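MHC class I antigen (Anolis carolinensis, PDB 7CPO) probably displays short peptides at the cell surface for inspection by T cells, as MHC class I molecules do in other vertebrates. Local coordinates at residues V249-P253 against K254-R258. Residues are numbered along the deposited sequence; the frame is centred on the assembly and turned at random.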
# COMPACT_ATOMS: atom_id res chain seq x y z
N VAL A 249 -14.35 -20.10 8.59
CA VAL A 249 -15.57 -20.30 9.35
C VAL A 249 -15.38 -21.54 10.22
O VAL A 249 -14.73 -22.51 9.82
CB VAL A 249 -16.80 -20.43 8.43
CG1 VAL A 249 -16.62 -21.57 7.43
CG2 VAL A 249 -18.09 -20.60 9.24
N LYS A 250 -15.91 -21.50 11.44
CA LYS A 250 -15.91 -22.67 12.30
C LYS A 250 -17.22 -23.42 12.05
O LYS A 250 -18.31 -22.86 12.24
CB LYS A 250 -15.75 -22.32 13.77
CG LYS A 250 -15.39 -23.58 14.59
CD LYS A 250 -15.14 -23.34 16.07
CE LYS A 250 -13.63 -23.31 16.37
NZ LYS A 250 -12.93 -24.62 16.12
N VAL A 251 -17.12 -24.66 11.58
CA VAL A 251 -18.29 -25.44 11.23
C VAL A 251 -18.34 -26.66 12.11
O VAL A 251 -17.39 -27.02 12.80
CB VAL A 251 -18.32 -25.86 9.75
CG1 VAL A 251 -18.11 -24.65 8.85
CG2 VAL A 251 -17.30 -26.96 9.49
N ASP A 252 -19.42 -27.32 11.99
CA ASP A 252 -20.01 -28.16 12.99
C ASP A 252 -19.66 -29.62 12.74
O ASP A 252 -19.18 -29.98 11.66
CB ASP A 252 -21.53 -27.92 12.96
CG ASP A 252 -21.87 -26.45 12.65
OD1 ASP A 252 -21.70 -25.57 13.54
OD2 ASP A 252 -22.27 -26.17 11.49
N PRO A 253 -19.85 -30.48 13.75
CA PRO A 253 -19.73 -31.91 13.49
C PRO A 253 -20.80 -32.30 12.49
O PRO A 253 -21.94 -31.82 12.56
CB PRO A 253 -19.96 -32.56 14.86
CG PRO A 253 -20.14 -31.44 15.84
CD PRO A 253 -20.48 -30.22 15.06
N LYS A 254 -20.43 -33.13 11.52
CA LYS A 254 -21.36 -33.77 10.60
C LYS A 254 -22.01 -32.80 9.64
O LYS A 254 -22.91 -33.20 8.91
CB LYS A 254 -22.49 -34.51 11.35
CG LYS A 254 -22.06 -35.45 12.48
CD LYS A 254 -21.88 -36.87 12.01
CE LYS A 254 -23.13 -37.66 12.36
NZ LYS A 254 -23.43 -38.66 11.30
N GLU A 255 -21.60 -31.53 9.62
CA GLU A 255 -22.37 -30.53 8.89
C GLU A 255 -21.58 -29.85 7.78
O GLU A 255 -22.03 -28.84 7.24
CB GLU A 255 -22.93 -29.47 9.84
CG GLU A 255 -24.40 -29.23 9.64
CD GLU A 255 -25.05 -28.51 10.80
OE1 GLU A 255 -26.28 -28.33 10.76
OE2 GLU A 255 -24.32 -28.13 11.74
N ARG A 256 -20.43 -30.42 7.41
CA ARG A 256 -19.49 -29.75 6.51
C ARG A 256 -20.15 -29.29 5.22
O ARG A 256 -19.88 -28.18 4.75
CB ARG A 256 -18.33 -30.70 6.20
CG ARG A 256 -17.00 -30.01 6.25
CD ARG A 256 -15.89 -30.95 5.96
NE ARG A 256 -15.53 -31.73 7.13
CZ ARG A 256 -15.96 -32.96 7.37
NH1 ARG A 256 -16.81 -33.55 6.52
NH2 ARG A 256 -15.56 -33.60 8.46
N GLU A 257 -21.01 -30.13 4.63
CA GLU A 257 -21.54 -29.94 3.28
C GLU A 257 -22.49 -28.75 3.15
O GLU A 257 -22.93 -28.44 2.04
CB GLU A 257 -22.28 -31.20 2.82
CG GLU A 257 -23.64 -31.43 3.50
CD GLU A 257 -23.53 -31.89 4.96
OE1 GLU A 257 -22.40 -32.13 5.45
OE2 GLU A 257 -24.59 -32.00 5.63
N ARG A 258 -22.85 -28.09 4.25
CA ARG A 258 -23.69 -26.91 4.16
C ARG A 258 -22.90 -25.65 3.80
O ARG A 258 -23.50 -24.65 3.42
CB ARG A 258 -24.43 -26.70 5.48
CG ARG A 258 -25.40 -27.82 5.87
CD ARG A 258 -26.13 -27.50 7.18
NE ARG A 258 -27.25 -26.57 7.02
CZ ARG A 258 -27.88 -25.97 8.04
NH1 ARG A 258 -27.48 -26.18 9.29
NH2 ARG A 258 -28.89 -25.15 7.80
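E255 turns its side chain back on D252, and the pair illustrates how the first and last residues of a tight turn can bring two carboxylates together. From the base outward, CB of E255 lies 3.7 Å from OD2 of D252. CG passes 4.2 Å from that same oxygen, and the chain runs on extended until CD stands 3.7 Å from it. At the tip, OE2 of E255 approaches OD2 of D252 to 2.8 Å and also meets CB of D252 at 3.1 Å. The two acid planes are turned 66° against each other. The backbone beneath is a type II beta turn from D252 to E255, with K254 at its third position (phi 69°); it begins the connection that leads from strand 243-251 in one sheet of the immunoglobulin C1-set domain to strand 259-264 in the other. So close a pair of acceptors would probably raise the proton affinity of one acid, and each has a partner elsewhere: OD2 of D252 is hydrogen-bonded to Y259 OH, whereas OE1 of E255 forms a salt bridge with NH1 of R258 at 2.9 Å. That donor comes from above the carboxylate plane, 56° out of it. The guanidinium of R258 makes a further salt bridge with D222.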